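Local coordinates for protein acetylene hydratase (Pelobacter acetylenicus, PDB 2E7Z) that catalyses the hydration of acetylene to acetaldehyde with a tungsten-bis(molybdopterin guanine dinucleotide) cofactor and a [4Fe-4S] cluster, at residues R53-P62 with V481-K489; L430-Q441 with L449-H458. One frame throughout, in Å; residues are numbered along the deposited sequence.

Contact 1 of 2, residues R53-P62 with V481-K489; sequences RTHKDRVLYP and VVEPAGEAK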
loop_
_atom_site.group_PDB
_atom_site.type_symbol
_atom_site.label_atom_id
_atom_site.label_comp_id
_atom_site.label_asym_id
_atom_site.label_seq_id
_atom_site.Cartn_x
_atom_site.Cartn_y
_atom_site.Cartn_z
ATOM N N ARG A 53 8.182 -21.181 -0.651
ATOM C CA ARG A 53 9.635 -21.186 -0.499
ATOM C C ARG A 53 10.309 -22.331 -1.286
ATOM O O ARG A 53 11.409 -22.163 -1.831
ATOM C CB ARG A 53 10.038 -21.249 0.977
ATOM C CG ARG A 53 11.528 -21.078 1.180
ATOM C CD ARG A 53 11.959 -21.558 2.552
ATOM N NE ARG A 53 12.288 -22.986 2.588
ATOM C CZ ARG A 53 13.468 -23.489 2.230
ATOM N NH1 ARG A 53 14.441 -22.702 1.773
ATOM N NH2 ARG A 53 13.683 -24.797 2.369
ATOM N N THR A 54 9.659 -23.503 -1.319
ATOM C CA THR A 54 10.241 -24.673 -1.984
ATOM C C THR A 54 9.615 -24.975 -3.337
ATOM O O THR A 54 9.822 -26.063 -3.880
ATOM C CB THR A 54 10.189 -25.952 -1.089
ATOM O OG1 THR A 54 8.825 -26.316 -0.861
ATOM C CG2 THR A 54 10.854 -25.667 0.243
ATOM N N HIS A 55 8.830 -24.054 -3.875
ATOM C CA HIS A 55 8.104 -24.318 -5.110
ATOM C C HIS A 55 9.064 -24.657 -6.233
ATOM O O HIS A 55 10.109 -24.005 -6.374
ATOM C CB HIS A 55 7.221 -23.115 -5.505
ATOM C CG HIS A 55 6.137 -23.521 -6.442
ATOM N ND1 HIS A 55 6.344 -23.661 -7.794
ATOM C CD2 HIS A 55 4.859 -23.893 -6.210
ATOM C CE1 HIS A 55 5.234 -24.113 -8.359
ATOM N NE2 HIS A 55 4.312 -24.236 -7.423
ATOM N N LYS A 56 8.737 -25.677 -7.040
ATOM C CA LYS A 56 9.642 -26.056 -8.133
ATOM C C LYS A 56 9.874 -24.939 -9.138
ATOM O O LYS A 56 10.918 -24.905 -9.779
ATOM C CB LYS A 56 9.161 -27.321 -8.864
ATOM C CG LYS A 56 7.832 -27.165 -9.574
ATOM C CD LYS A 56 7.375 -28.459 -10.246
ATOM C CE LYS A 56 8.366 -28.952 -11.298
ATOM N NZ LYS A 56 8.411 -28.085 -12.515
ATOM N N ASP A 57 8.926 -23.998 -9.244
ATOM C CA ASP A 57 9.074 -22.873 -10.197
ATOM C C ASP A 57 9.755 -21.656 -9.606
ATOM O O ASP A 57 9.887 -20.632 -10.295
ATOM C CB ASP A 57 7.725 -22.491 -10.810
ATOM C CG ASP A 57 7.100 -23.649 -11.580
ATOM O OD1 ASP A 57 7.872 -24.388 -12.226
ATOM O OD2 ASP A 57 5.860 -23.809 -11.531
ATOM N N ARG A 58 10.171 -21.734 -8.339
ATOM C CA ARG A 58 10.863 -20.595 -7.737
ATOM C C ARG A 58 12.162 -20.326 -8.499
ATOM O O ARG A 58 12.903 -21.247 -8.878
ATOM C CB ARG A 58 11.134 -20.875 -6.257
ATOM C CG ARG A 58 11.791 -19.702 -5.551
ATOM C CD ARG A 58 11.939 -19.956 -4.077
ATOM N NE ARG A 58 12.744 -18.834 -3.512
ATOM C CZ ARG A 58 13.385 -18.859 -2.335
ATOM N NH1 ARG A 58 13.304 -19.919 -1.529
ATOM N NH2 ARG A 58 14.124 -17.823 -1.935
ATOM N N VAL A 59 12.423 -19.053 -8.772
ATOM C CA VAL A 59 13.674 -18.651 -9.391
ATOM C C VAL A 59 14.760 -18.607 -8.330
ATOM O O VAL A 59 14.700 -17.785 -7.400
ATOM C CB VAL A 59 13.522 -17.266 -10.091
ATOM C CG1 VAL A 59 14.850 -16.778 -10.663
ATOM C CG2 VAL A 59 12.459 -17.353 -11.201
ATOM N N LEU A 60 15.760 -19.481 -8.445
ATOM C CA LEU A 60 16.820 -19.583 -7.449
ATOM C C LEU A 60 18.187 -19.128 -7.957
ATOM O O LEU A 60 19.159 -19.078 -7.188
ATOM C CB LEU A 60 16.896 -21.007 -6.876
ATOM C CG LEU A 60 15.724 -21.430 -6.005
ATOM C CD1 LEU A 60 15.984 -22.903 -5.564
ATOM C CD2 LEU A 60 15.496 -20.541 -4.805
ATOM N N TYR A 61 18.273 -18.792 -9.238
ATOM C CA TYR A 61 19.532 -18.399 -9.866
ATOM C C TYR A 61 19.281 -17.225 -10.797
ATOM O O TYR A 61 18.204 -17.140 -11.409
ATOM C CB TYR A 61 20.163 -19.565 -10.667
ATOM C CG TYR A 61 20.471 -20.759 -9.799
ATOM C CD1 TYR A 61 19.505 -21.714 -9.550
ATOM C CD2 TYR A 61 21.727 -20.912 -9.197
ATOM C CE1 TYR A 61 19.760 -22.805 -8.714
ATOM C CE2 TYR A 61 22.004 -22.011 -8.374
ATOM C CZ TYR A 61 21.013 -22.932 -8.142
ATOM O OH TYR A 61 21.273 -24.014 -7.335
ATOM N N PRO A 62 20.267 -16.339 -10.921
ATOM C CA PRO A 62 20.107 -15.252 -11.888
ATOM C C PRO A 62 19.858 -15.772 -13.307
ATOM O O PRO A 62 20.508 -16.733 -13.754
ATOM C CB PRO A 62 21.443 -14.525 -11.818
ATOM C CG PRO A 62 21.936 -14.769 -10.425
ATOM C CD PRO A 62 21.533 -16.205 -10.162
ATOM N N VAL A 481 15.028 -18.816 9.756
ATOM C CA VAL A 481 14.767 -20.240 9.966
ATOM C C VAL A 481 15.796 -21.123 9.258
ATOM O O VAL A 481 16.364 -22.058 9.854
ATOM C CB VAL A 481 13.315 -20.617 9.593
ATOM C CG1 VAL A 481 13.055 -22.075 9.949
ATOM C CG2 VAL A 481 12.332 -19.723 10.336
ATOM N N VAL A 482 16.022 -20.852 7.978
ATOM C CA VAL A 482 16.981 -21.614 7.159
ATOM C C VAL A 482 17.822 -20.683 6.298
ATOM O O VAL A 482 17.514 -19.497 6.150
ATOM C CB VAL A 482 16.290 -22.695 6.245
ATOM C CG1 VAL A 482 15.544 -23.759 7.060
ATOM C CG2 VAL A 482 15.354 -22.032 5.226
ATOM N N GLU A 483 18.910 -21.195 5.751
ATOM C CA GLU A 483 19.686 -20.474 4.758
ATOM C C GLU A 483 18.856 -20.390 3.479
ATOM O O GLU A 483 18.059 -21.290 3.195
ATOM C CB GLU A 483 21.001 -21.222 4.477
ATOM C CG GLU A 483 22.020 -21.164 5.631
ATOM C CD GLU A 483 22.595 -19.770 5.901
ATOM O OE1 GLU A 483 22.624 -18.918 4.980
ATOM O OE2 GLU A 483 23.036 -19.530 7.050
ATOM N N PRO A 484 19.042 -19.323 2.688
ATOM C CA PRO A 484 18.286 -19.252 1.437
ATOM C C PRO A 484 18.596 -20.406 0.486
ATOM O O PRO A 484 19.739 -20.858 0.374
ATOM C CB PRO A 484 18.721 -17.927 0.808
ATOM C CG PRO A 484 19.784 -17.352 1.677
ATOM C CD PRO A 484 19.896 -18.144 2.929
ATOM N N ALA A 485 17.568 -20.844 -0.220
ATOM C CA ALA A 485 17.729 -21.921 -1.208
ATOM C C ALA A 485 18.514 -21.450 -2.427
ATOM O O ALA A 485 18.510 -20.267 -2.781
ATOM C CB ALA A 485 16.381 -22.469 -1.620
ATOM N N GLY A 486 19.218 -22.383 -3.061
ATOM C CA GLY A 486 19.908 -22.124 -4.319
ATOM C C GLY A 486 20.840 -20.939 -4.187
ATOM O O GLY A 486 21.582 -20.828 -3.197
ATOM N N GLU A 487 20.762 -20.014 -5.152
ATOM C CA GLU A 487 21.567 -18.803 -5.131
ATOM C C GLU A 487 20.695 -17.586 -4.822
ATOM O O GLU A 487 21.028 -16.473 -5.224
ATOM C CB GLU A 487 22.300 -18.625 -6.468
ATOM C CG GLU A 487 23.604 -19.405 -6.541
ATOM C CD GLU A 487 24.723 -18.670 -5.840
ATOM O OE1 GLU A 487 25.210 -17.648 -6.387
ATOM O OE2 GLU A 487 25.110 -19.117 -4.733
ATOM N N ALA A 488 19.608 -17.786 -4.078
ATOM C CA ALA A 488 18.786 -16.610 -3.680
ATOM C C ALA A 488 19.590 -15.722 -2.740
ATOM O O ALA A 488 20.320 -16.202 -1.878
ATOM C CB ALA A 488 17.521 -17.101 -3.028
ATOM N N LYS A 489 19.473 -14.419 -2.929
ATOM C CA LYS A 489 20.254 -13.500 -2.132
ATOM C C LYS A 489 19.338 -12.423 -1.587
ATOM O O LYS A 489 18.237 -12.220 -2.071
ATOM C CB LYS A 489 21.358 -12.819 -2.972
ATOM C CG LYS A 489 22.359 -13.720 -3.665
ATOM C CD LYS A 489 23.333 -14.344 -2.726
ATOM C CE LYS A 489 24.311 -15.249 -3.497
ATOM N NZ LYS A 489 25.029 -16.142 -2.563
HETATM O O HOH W 1 16.993 -23.670 2.234
#
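R53 and R58 both send CG away from the backbone N (chi1 -173° and -177°), but only R53 then bends, at chi3, and the difference sets what each guanidinium meets in 481-489. The bent chain of R53 lays one guanidinium face against the CG2 branch of V482, 3.6 Å from NH1. The extended chain of R58 reaches past L60 to the methyls of A485 and A488, with its NH2 3.6 Å from A488 CB. The two arginines are tied together: R58 NH1 donates to R53 O at 3.0 Å, a bond lying in both the carbonyl and the guanidinium plane. E461 supplies the countercharge, its OE2 forming salt bridges with both NH1 groups, while D50 pairs with R53 NE. A water spans the gap between R53 NH1 and E483 O.

Further along, the 485-488 type II' turn docks on L60. E487 N donates to L60 O at 2.8 Å, with an N-H...O angle of 137°. L60 CD2 rests 3.8 Å from A485 CB and also lies over one face of the R58 guanidinium, toward its rim. G486, at positive phi, comes close to L60 with its CA 4.1 Å from L60 CB. The E487 side chain crosses Y61 at about a right angle, its CB and CG meeting ring atoms CD2 and CE2, with CG 3.6 Å from CE2, before the chain bends at chi2; R77 makes a cation-pi contact with the same ring.

The chemistry is therefore divided: one direct backbone bond and small apolar groups join the loops, while the arginine charges are met by acids outside them. Clustering of two guanidinium groups around E461 would be expected to stabilise its ionised form, and R58 NH2, bonded to G456 O, carries this network to the cofactor-binding loop.

Contact 2 of 2, residues L430-Q441 with L449-H458; sequences LMNQDLVVCYDQ and LADYVLPGDH. With MGD (2-amino-5,6-dimercapto-7-methyl-3,7,8a,9-tetrahydro-8-oxa-1,3,9,10-tetraaza-anthracen-4-one guanosine dinucleotide), chain E.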
loop_
_atom_site.group_PDB
_atom_site.type_symbol
_atom_site.label_atom_id
_atom_site.label_comp_id
_atom_site.label_asym_id
_atom_site.label_seq_id
_atom_site.Cartn_x
_atom_site.Cartn_y
_atom_site.Cartn_z
ATOM N N LEU A 430 7.538 -0.397 -20.164
ATOM C CA LEU A 430 8.538 -1.468 -20.037
ATOM C C LEU A 430 9.151 -1.840 -21.400
ATOM O O LEU A 430 10.367 -2.018 -21.510
ATOM C CB LEU A 430 7.908 -2.702 -19.349
ATOM C CG LEU A 430 7.629 -2.429 -17.857
ATOM C CD1 LEU A 430 6.711 -3.565 -17.329
ATOM C CD2 LEU A 430 8.926 -2.373 -17.063
ATOM N N MET A 431 8.331 -1.908 -22.443
ATOM C CA MET A 431 8.835 -2.251 -23.782
ATOM C C MET A 431 9.759 -1.164 -24.365
ATOM O O MET A 431 10.495 -1.439 -25.308
ATOM C CB MET A 431 7.676 -2.558 -24.747
ATOM C CG MET A 431 6.948 -3.861 -24.428
ATOM S SD MET A 431 8.044 -5.285 -24.599
ATOM C CE MET A 431 8.445 -5.226 -26.353
ATOM N N ASN A 432 9.749 0.041 -23.801
ATOM C CA ASN A 432 10.638 1.106 -24.289
ATOM C C ASN A 432 11.913 1.252 -23.455
ATOM O O ASN A 432 12.683 2.167 -23.691
ATOM C CB ASN A 432 9.867 2.428 -24.331
ATOM C CG ASN A 432 10.522 3.470 -25.215
ATOM O OD1 ASN A 432 10.498 4.667 -24.896
ATOM N ND2 ASN A 432 11.052 3.060 -26.324
ATOM N N GLN A 433 12.132 0.336 -22.514
ATOM C CA GLN A 433 13.333 0.353 -21.665
ATOM C C GLN A 433 14.540 -0.234 -22.354
ATOM O O GLN A 433 14.410 -1.136 -23.165
ATOM C CB GLN A 433 13.084 -0.396 -20.341
ATOM C CG GLN A 433 11.981 0.207 -19.475
ATOM C CD GLN A 433 12.249 1.689 -19.252
ATOM O OE1 GLN A 433 13.091 2.045 -18.443
ATOM N NE2 GLN A 433 11.552 2.552 -19.993
ATOM N N ASP A 434 15.710 0.313 -22.015
ATOM C CA ASP A 434 16.985 -0.272 -22.445
ATOM C C ASP A 434 17.495 -1.305 -21.431
ATOM O O ASP A 434 18.226 -2.218 -21.801
ATOM C CB ASP A 434 18.027 0.835 -22.621
ATOM C CG ASP A 434 17.738 1.721 -23.796
ATOM O OD1 ASP A 434 17.118 1.249 -24.773
ATOM O OD2 ASP A 434 18.150 2.888 -23.743
ATOM N N LEU A 435 17.066 -1.204 -20.172
ATOM C CA LEU A 435 17.462 -2.145 -19.124
ATOM C C LEU A 435 16.335 -2.333 -18.144
ATOM O O LEU A 435 15.853 -1.353 -17.587
ATOM C CB LEU A 435 18.696 -1.640 -18.363
ATOM C CG LEU A 435 19.161 -2.459 -17.149
ATOM C CD1 LEU A 435 19.649 -3.855 -17.552
ATOM C CD2 LEU A 435 20.287 -1.754 -16.434
ATOM N N VAL A 436 15.930 -3.583 -17.927
ATOM C CA VAL A 436 14.943 -3.916 -16.896
ATOM C C VAL A 436 15.520 -5.019 -16.035
ATOM O O VAL A 436 16.001 -6.047 -16.560
ATOM C CB VAL A 436 13.599 -4.359 -17.503
ATOM C CG1 VAL A 436 12.589 -4.855 -16.452
ATOM C CG2 VAL A 436 13.033 -3.251 -18.367
ATOM N N VAL A 437 15.530 -4.805 -14.727
ATOM C CA VAL A 437 15.985 -5.820 -13.774
ATOM C C VAL A 437 14.835 -6.130 -12.835
ATOM O O VAL A 437 14.214 -5.206 -12.287
ATOM C CB VAL A 437 17.183 -5.293 -12.964
ATOM C CG1 VAL A 437 17.590 -6.288 -11.856
ATOM C CG2 VAL A 437 18.373 -4.913 -13.874
ATOM N N CYS A 438 14.511 -7.405 -12.662
ATOM C CA CYS A 438 13.430 -7.830 -11.783
ATOM C C CYS A 438 13.966 -8.711 -10.686
ATOM O O CYS A 438 14.508 -9.775 -11.004
ATOM C CB CYS A 438 12.297 -8.488 -12.577
ATOM S SG CYS A 438 10.911 -8.986 -11.544
ATOM N N TYR A 439 13.854 -8.281 -9.434
ATOM C CA TYR A 439 14.351 -9.024 -8.280
ATOM C C TYR A 439 13.132 -9.619 -7.585
ATOM O O TYR A 439 12.317 -8.908 -6.972
ATOM C CB TYR A 439 15.175 -8.077 -7.375
ATOM C CG TYR A 439 15.582 -8.646 -6.041
ATOM C CD1 TYR A 439 16.562 -9.638 -5.941
ATOM C CD2 TYR A 439 15.010 -8.162 -4.856
ATOM C CE1 TYR A 439 16.945 -10.130 -4.698
ATOM C CE2 TYR A 439 15.387 -8.657 -3.638
ATOM C CZ TYR A 439 16.357 -9.634 -3.552
ATOM O OH TYR A 439 16.665 -10.120 -2.297
ATOM N N ASP A 440 12.959 -10.942 -7.733
ATOM C CA ASP A 440 11.683 -11.555 -7.368
ATOM C C ASP A 440 11.928 -13.005 -6.994
ATOM O O ASP A 440 13.067 -13.459 -6.956
ATOM C CB ASP A 440 10.665 -11.443 -8.538
ATOM C CG ASP A 440 9.199 -11.399 -8.062
ATOM O OD1 ASP A 440 8.675 -12.479 -7.699
ATOM O OD2 ASP A 440 8.580 -10.288 -8.075
ATOM N N GLN A 441 10.833 -13.693 -6.718
ATOM C CA GLN A 441 10.873 -15.136 -6.408
ATOM C C GLN A 441 10.386 -15.993 -7.562
ATOM O O GLN A 441 10.654 -17.196 -7.580
ATOM C CB GLN A 441 10.026 -15.383 -5.158
ATOM C CG GLN A 441 10.653 -14.778 -3.892
ATOM C CD GLN A 441 9.823 -14.892 -2.616
ATOM O OE1 GLN A 441 10.365 -14.658 -1.515
ATOM N NE2 GLN A 441 8.548 -15.202 -2.728
ATOM N N LEU A 449 9.408 -9.554 -18.726
ATOM C CA LEU A 449 9.804 -8.369 -19.505
ATOM C C LEU A 449 11.201 -7.879 -19.170
ATOM O O LEU A 449 11.644 -6.842 -19.681
ATOM C CB LEU A 449 8.759 -7.252 -19.312
ATOM C CG LEU A 449 7.416 -7.535 -20.006
ATOM C CD1 LEU A 449 6.231 -6.828 -19.349
ATOM C CD2 LEU A 449 7.482 -7.221 -21.489
ATOM N N ALA A 450 11.925 -8.634 -18.339
ATOM C CA ALA A 450 13.213 -8.179 -17.867
ATOM C C ALA A 450 14.373 -8.585 -18.767
ATOM O O ALA A 450 14.253 -9.535 -19.539
ATOM C CB ALA A 450 13.446 -8.640 -16.447
ATOM N N ASP A 451 15.494 -7.864 -18.633
ATOM C CA ASP A 451 16.790 -8.329 -19.166
ATOM C C ASP A 451 17.430 -9.333 -18.210
ATOM O O ASP A 451 18.136 -10.262 -18.632
ATOM C CB ASP A 451 17.725 -7.154 -19.390
ATOM C CG ASP A 451 17.198 -6.237 -20.458
ATOM O OD1 ASP A 451 17.337 -6.555 -21.664
ATOM O OD2 ASP A 451 16.633 -5.195 -20.112
ATOM N N TYR A 452 17.206 -9.139 -16.914
ATOM C CA TYR A 452 17.779 -9.978 -15.855
ATOM C C TYR A 452 16.752 -10.202 -14.781
ATOM O O TYR A 452 16.111 -9.215 -14.323
ATOM C CB TYR A 452 19.026 -9.325 -15.196
ATOM C CG TYR A 452 20.120 -9.015 -16.189
ATOM C CD1 TYR A 452 20.132 -7.803 -16.880
ATOM C CD2 TYR A 452 21.114 -9.966 -16.472
ATOM C CE1 TYR A 452 21.090 -7.506 -17.819
ATOM C CE2 TYR A 452 22.080 -9.718 -17.441
ATOM C CZ TYR A 452 22.048 -8.490 -18.112
ATOM O OH TYR A 452 22.994 -8.230 -19.076
ATOM N N VAL A 453 16.607 -11.468 -14.378
ATOM C CA VAL A 453 15.748 -11.806 -13.259
ATOM C C VAL A 453 16.666 -12.308 -12.165
ATOM O O VAL A 453 17.479 -13.214 -12.392
ATOM C CB VAL A 453 14.696 -12.840 -13.651
ATOM C CG1 VAL A 453 13.796 -13.206 -12.438
ATOM C CG2 VAL A 453 13.834 -12.304 -14.801
ATOM N N LEU A 454 16.582 -11.681 -10.997
ATOM C CA LEU A 454 17.496 -11.967 -9.894
ATOM C C LEU A 454 16.736 -12.596 -8.761
ATOM O O LEU A 454 15.688 -12.125 -8.401
ATOM C CB LEU A 454 18.219 -10.709 -9.422
ATOM C CG LEU A 454 19.025 -10.013 -10.511
ATOM C CD1 LEU A 454 19.616 -8.751 -9.908
ATOM C CD2 LEU A 454 20.138 -10.910 -11.012
ATOM N N PRO A 455 17.236 -13.730 -8.234
ATOM C CA PRO A 455 16.492 -14.438 -7.199
ATOM C C PRO A 455 16.549 -13.858 -5.803
ATOM O O PRO A 455 17.626 -13.724 -5.209
ATOM C CB PRO A 455 17.156 -15.819 -7.196
ATOM C CG PRO A 455 18.584 -15.533 -7.567
ATOM C CD PRO A 455 18.484 -14.427 -8.612
ATOM N N GLY A 456 15.375 -13.540 -5.281
ATOM C CA GLY A 456 15.290 -13.030 -3.924
ATOM C C GLY A 456 15.116 -14.096 -2.859
ATOM O O GLY A 456 14.520 -15.153 -3.120
ATOM N N ASP A 457 15.666 -13.870 -1.673
ATOM C CA ASP A 457 15.378 -14.724 -0.537
ATOM C C ASP A 457 13.901 -14.630 -0.129
ATOM O O ASP A 457 13.141 -13.811 -0.639
ATOM C CB ASP A 457 16.350 -14.493 0.639
ATOM C CG ASP A 457 16.259 -13.107 1.256
ATOM O OD1 ASP A 457 15.401 -12.319 0.856
ATOM O OD2 ASP A 457 17.075 -12.874 2.175
ATOM N N HIS A 458 13.501 -15.512 0.781
ATOM C CA HIS A 458 12.141 -15.629 1.251
ATOM C C HIS A 458 12.113 -15.340 2.764
ATOM O O HIS A 458 13.139 -15.424 3.467
ATOM C CB HIS A 458 11.686 -17.070 0.915
ATOM C CG HIS A 458 10.301 -17.409 1.359
ATOM N ND1 HIS A 458 9.999 -17.789 2.651
ATOM C CD2 HIS A 458 9.129 -17.418 0.675
ATOM C CE1 HIS A 458 8.699 -18.024 2.739
ATOM N NE2 HIS A 458 8.147 -17.806 1.555
HETATM P PB MGD E . 2.494 -7.403 -6.224
HETATM O O1B MGD E . 2.178 -6.380 -7.287
HETATM O O2B MGD E . 1.772 -8.700 -6.204
HETATM O O3B MGD E . 2.312 -6.791 -4.753
HETATM O O3A MGD E . 1.883 -4.378 -4.204
HETATM P PA MGD E . 2.994 -5.533 -4.023
HETATM O O1A MGD E . 3.137 -5.953 -2.590
HETATM O O2A MGD E . 4.193 -5.055 -4.786
HETATM O "O5'" MGD E . 4.078 -7.680 -6.344
HETATM C "C5'" MGD E . 4.761 -8.265 -5.248
HETATM C "C4'" MGD E . 5.889 -9.085 -5.842
HETATM O "O4'" MGD E . 6.772 -9.433 -4.764
HETATM C "C3'" MGD E . 5.442 -10.433 -6.399
HETATM O "O3'" MGD E . 5.862 -10.531 -7.770
HETATM C "C2'" MGD E . 6.104 -11.513 -5.517
HETATM O "O2'" MGD E . 6.512 -12.723 -6.185
HETATM C "C1'" MGD E . 7.298 -10.760 -4.995
HETATM N N9 MGD E . 7.816 -11.179 -3.684
HETATM C C8 MGD E . 7.103 -11.564 -2.596
HETATM N N7 MGD E . 7.912 -11.774 -1.545
HETATM C C5 MGD E . 9.160 -11.448 -1.946
HETATM C C6 MGD E . 10.488 -11.425 -1.355
HETATM O O6 MGD E . 10.673 -11.747 -0.163
HETATM N N1 MGD E . 11.484 -11.000 -2.150
HETATM C C2 MGD E . 11.365 -10.699 -3.439
HETATM N N2 MGD E . 12.467 -10.283 -4.127
HETATM N N3 MGD E . 10.182 -10.707 -4.047
HETATM C C4 MGD E . 9.088 -11.061 -3.342
HETATM C C10 MGD E . 0.830 -4.311 -3.241
HETATM C C11 MGD E . 0.166 -2.962 -3.418
HETATM O O11 MGD E . -0.467 -3.010 -4.695
HETATM C C12 MGD E . -0.845 -2.733 -2.320
HETATM S S12 MGD E . -0.330 -2.902 -0.698
HETATM C C13 MGD E . -2.099 -2.348 -2.606
HETATM S S13 MGD E . -3.299 -2.203 -1.406
HETATM C C14 MGD E . -2.557 -2.036 -3.998
HETATM N N15 MGD E . -3.481 -3.036 -4.510
HETATM C C16 MGD E . -3.831 -2.848 -5.815
HETATM C C17 MGD E . -5.137 -3.209 -6.382
HETATM O O17 MGD E . -6.025 -3.713 -5.659
HETATM N N18 MGD E . -5.340 -2.967 -7.692
HETATM C C19 MGD E . -4.404 -2.410 -8.502
HETATM N N19 MGD E . -4.666 -2.200 -9.809
HETATM N N20 MGD E . -3.186 -2.084 -8.051
HETATM C C21 MGD E . -2.867 -2.261 -6.763
HETATM N N22 MGD E . -1.658 -1.897 -6.327
HETATM C C23 MGD E . -1.332 -1.900 -4.917
HETATM O O HOH W 2 18.165 -4.555 -23.387
HETATM O O HOH W 3 15.932 -9.627 0.901
HETATM O O HOH W 4 14.034 -11.097 -1.347
#
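V436 and A450 mesh where the chains meet: the A450 methyl touches V436 O, and V436 CG1 lies 3.9 Å from A450 CB. D451 fills the adjoining notch. Its OD2, using the anti lone pair, takes the V436 N-H at 2.8 Å, while D451 N donates to V436 O; R70 salt-bridges the same carboxylate oxygen. From there strands 435-440 and 452-455 run parallel, their axes 4.7 Å apart and 22° from alignment, through a ladder that includes C438 N to Y452 O at 2.9 Å.

One face carries V437, Y439, Y452 and L454. The L454 CD1 branch fits against V437 CG1 at 3.7 Å, and its CB meets the Y439 ring at CD1, the two side chains crossing at about a right angle. Near the N-terminal end of strand 435-440, L435 CD1 abuts the edge of the Y452 ring. C438 and V453 occupy the other face, on whose side L449 splits its branches between two neighbours: CD1 meets L430 CD1 and CD2 meets M431 SD.

At the C-terminal end the Y439 ring comes up against G456, whose CA is 3.4 Å from CE1 on an oblique approach. The guanine N2 lies over one ring face and donates to Y439 O; a CB on G456 would collide with N2. With CG turned from its backbone N (chi1 -152°), D440 takes ribose O2' on OD1 and O3' on OD2, each at 2.7 Å. A water joins Y439 OH and D457 OD1 to guanine N1; Y439 OH also hydrogen-bonds K489 O, and OD1 salt-bridges R462.

Adjacent parallel strands whose carboxyl ends cradle a nucleotide, with an acid gripping both ribose hydroxyls, are characteristic of Rossmann-like dinucleotide sites, here one guanosine end of the bis-MGD cofactor of the DMSO reductase family.

Overall arrangement
Contact 2 is nested along the chain inside the long loop closed by contact 1: 53-62 comes first, then 430-441, 449-458 and finally 481-489. Their centres are 16 Å apart, on the same side of the chain's centre. Strands 435-440 and 452-455 are neighbours in a mixed seven-stranded sheet, and segment 53-62 leads directly into strand 63-65, which runs antiparallel beside 452-455. The contacts also touch: V59 N lies 2.8 Å from Q441 O and K489 O 2.6 Å from Y439 OH, both probable hydrogen bonds. Contact 1 thus packs against the sheet end where contact 2 binds guanosine, joining sequence-distant loops around one cofactor site.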